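Local coordinates for probable transcriptional regulator, TetR family protein (PDB 3BJB) that probably binds operator DNA through a helix-turn-helix motif and regulates transcription as a two-subunit member of the TetR family, at residues F70-M74 with A119-T124. Numbering follows the deposited sequence.
Sequences FVAVM and AMIQST
M120 places CG anti to its own carbonyl carbon (chi1 -59°) and runs extended before bending at SE, while M74, a selenomethionine like M120, sets CG anti to its backbone N and folds at both later torsions; with these torsions the two side chains cross at about a right angle. M74 CE lies 3.6 Å from M120 SE, and V73 CG1 meets the same selenium at 3.8 Å, so the selenium of M120 packs against the consecutive residues V73 and M74. F70 packs instead on A119 and S123: its CB lies 3.4 Å from S123 OG, and A119 CB lies over one face of the ring, loosely, 4.4 Å from F70 CD1. The two hydroxyls in the interface turn back onto their own helix, S123 OG bonding weakly to A119 O and T124 OG1 to M120 O, which gives these buried polar atoms acceptors while the touching surfaces stay largely apolar. The example illustrates how steeply crossed helices can join two domains: the axes of segments 70-74 and 119-124 approach to 8.6 Å and cross at -116°, where helix 66-86, leading out of the DNA-binding region, rests on helix 114-126. Helix 22-37 packs against F70, V73 and A119, whereas V138 and F171 adjoin M74 and T124, respectively.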
ATOM      1  N   PHE B  70      -6.519 -10.952  10.395  1.00 53.23           N
ATOM      2  CA  PHE B  70      -7.036  -9.884   9.538  1.00 52.51           C
ATOM      3  C   PHE B  70      -6.932 -10.085   8.019  1.00 52.03           C
ATOM      4  O   PHE B  70      -7.665  -9.471   7.253  1.00 51.48           O
ATOM      5  CB  PHE B  70      -6.514  -8.545   9.994  1.00 53.27           C
ATOM      6  CG  PHE B  70      -7.106  -8.129  11.253  1.00 53.01           C
ATOM      7  CD1 PHE B  70      -8.416  -7.699  11.294  1.00 52.09           C
ATOM      8  CD2 PHE B  70      -6.371  -8.205  12.437  1.00 54.02           C
ATOM      9  CE1 PHE B  70      -9.000  -7.322  12.512  1.00 52.93           C
ATOM     10  CE2 PHE B  70      -6.944  -7.823  13.651  1.00 53.33           C
ATOM     11  CZ  PHE B  70      -8.260  -7.395  13.683  1.00 53.23           C
ATOM     12  N   VAL B  71      -6.061 -10.982   7.597  1.00 53.13           N
ATOM     13  CA  VAL B  71      -6.032 -11.420   6.216  1.00 54.08           C
ATOM     14  C   VAL B  71      -7.252 -12.285   5.936  1.00 54.49           C
ATOM     15  O   VAL B  71      -7.922 -12.105   4.925  1.00 54.10           O
ATOM     16  CB  VAL B  71      -4.745 -12.182   5.910  1.00 54.62           C
ATOM     17  CG1 VAL B  71      -4.902 -13.016   4.626  1.00 55.83           C
ATOM     18  CG2 VAL B  71      -3.579 -11.203   5.794  1.00 54.38           C
ATOM     19  N   ALA B  72      -7.558 -13.203   6.846  1.00 54.98           N
ATOM     20  CA  ALA B  72      -8.783 -13.999   6.755  1.00 54.90           C
ATOM     21  C   ALA B  72     -10.028 -13.112   6.850  1.00 56.67           C
ATOM     22  O   ALA B  72     -11.037 -13.430   6.235  1.00 57.63           O
ATOM     23  CB  ALA B  72      -8.816 -15.080   7.838  1.00 53.03           C
ATOM     24  N   VAL B  73      -9.978 -12.025   7.632  1.00 58.16           N
ATOM     25  CA  VAL B  73     -11.129 -11.106   7.721  1.00 59.61           C
ATOM     26  C   VAL B  73     -11.331 -10.456   6.365  1.00 61.78           C
ATOM     27  O   VAL B  73     -12.440 -10.438   5.866  1.00 62.91           O
ATOM     28  CB  VAL B  73     -11.006 -10.027   8.838  1.00 58.33           C
ATOM     29  CG1 VAL B  73     -11.924  -8.856   8.567  1.00 58.07           C
ATOM     30  CG2 VAL B  73     -11.334 -10.604  10.200  1.00 57.69           C
HETATM   31  N   MSE B  74     -10.253  -9.944   5.774  1.00 64.72           N
HETATM   32  CA  MSE B  74     -10.253  -9.395   4.418  1.00 67.18           C
HETATM   33  C   MSE B  74     -10.848 -10.354   3.341  1.00 67.04           C
HETATM   34  O   MSE B  74     -11.699  -9.963   2.551  1.00 66.40           O
HETATM   35  CB  MSE B  74      -8.831  -8.993   4.066  1.00 70.97           C
HETATM   36  CG  MSE B  74      -8.628  -8.599   2.629  1.00 76.73           C
HETATM   37 SE   MSE B  74      -8.762  -6.680   2.330  1.00 84.27          SE
HETATM   38  CE  MSE B  74     -10.682  -6.434   2.600  1.00 81.94           C
ATOM     39  N   ALA B 119      -7.071  -1.699   9.296  1.00 57.95           N
ATOM     40  CA  ALA B 119      -6.475  -2.944   9.777  1.00 58.57           C
ATOM     41  C   ALA B 119      -6.365  -4.047   8.708  1.00 60.89           C
ATOM     42  O   ALA B 119      -5.450  -4.878   8.773  1.00 61.02           O
ATOM     43  CB  ALA B 119      -7.217  -3.460  10.982  1.00 59.95           C
HETATM   44  N   MSE B 120      -7.278  -4.076   7.738  1.00 61.68           N
HETATM   45  CA  MSE B 120      -7.224  -5.141   6.757  1.00 67.01           C
HETATM   46  C   MSE B 120      -6.187  -4.856   5.706  1.00 65.84           C
HETATM   47  O   MSE B 120      -5.453  -5.742   5.305  1.00 66.30           O
HETATM   48  CB  MSE B 120      -8.569  -5.374   6.094  1.00 67.97           C
HETATM   49  CG  MSE B 120      -9.705  -5.737   7.050  1.00 70.30           C
HETATM   50 SE   MSE B 120     -11.390  -6.095   6.082  1.00 74.75          SE
HETATM   51  CE  MSE B 120     -11.736  -4.332   5.320  1.00 70.64           C
ATOM     52  N   ILE B 121      -6.171  -3.618   5.239  1.00 66.17           N
ATOM     53  CA  ILE B 121      -5.193  -3.119   4.307  1.00 66.60           C
ATOM     54  C   ILE B 121      -3.767  -3.222   4.918  1.00 67.39           C
ATOM     55  O   ILE B 121      -2.846  -3.774   4.292  1.00 66.00           O
ATOM     56  CB  ILE B 121      -5.519  -1.649   3.936  1.00 67.89           C
ATOM     57  CG1 ILE B 121      -6.967  -1.497   3.416  1.00 67.71           C
ATOM     58  CG2 ILE B 121      -4.451  -1.030   3.013  1.00 68.08           C
ATOM     59  CD1 ILE B 121      -7.197  -1.888   1.988  1.00 68.92           C
ATOM     60  N   GLN B 122      -3.560  -2.725   6.134  1.00 67.14           N
ATOM     61  CA  GLN B 122      -2.190  -2.787   6.640  1.00 68.64           C
ATOM     62  C   GLN B 122      -1.761  -4.195   6.768  1.00 69.12           C
ATOM     63  O   GLN B 122      -0.641  -4.515   6.412  1.00 72.35           O
ATOM     64  CB  GLN B 122      -1.979  -2.066   7.943  1.00 68.83           C
ATOM     65  CG  GLN B 122      -1.927  -0.608   7.733  1.00 71.16           C
ATOM     66  CD  GLN B 122      -1.919   0.158   9.048  1.00 73.57           C
ATOM     67  OE1 GLN B 122      -1.425  -0.342  10.090  1.00 73.17           O
ATOM     68  NE2 GLN B 122      -2.459   1.388   9.012  1.00 72.85           N
ATOM     69  N   SER B 123      -2.662  -5.052   7.226  1.00 69.93           N
ATOM     70  CA  SER B 123      -2.375  -6.476   7.345  1.00 69.89           C
ATOM     71  C   SER B 123      -1.961  -7.119   6.041  1.00 70.29           C
ATOM     72  O   SER B 123      -1.024  -7.875   6.015  1.00 72.41           O
ATOM     73  CB  SER B 123      -3.571  -7.203   7.945  1.00 69.78           C
ATOM     74  OG  SER B 123      -3.490  -7.182   9.352  1.00 68.62           O
ATOM     75  N   THR B 124      -2.637  -6.796   4.956  1.00 72.06           N
ATOM     76  CA  THR B 124      -2.326  -7.343   3.611  1.00 73.14           C
ATOM     77  C   THR B 124      -1.041  -6.771   2.973  1.00 73.14           C
ATOM     78  O   THR B 124      -0.388  -7.418   2.156  1.00 72.05           O
ATOM     79  CB  THR B 124      -3.555  -7.142   2.719  1.00 73.05           C
ATOM     80  OG1 THR B 124      -4.579  -8.032   3.180  1.00 72.36           O
ATOM     81  CG2 THR B 124      -3.255  -7.389   1.242  1.00 73.59           C
TER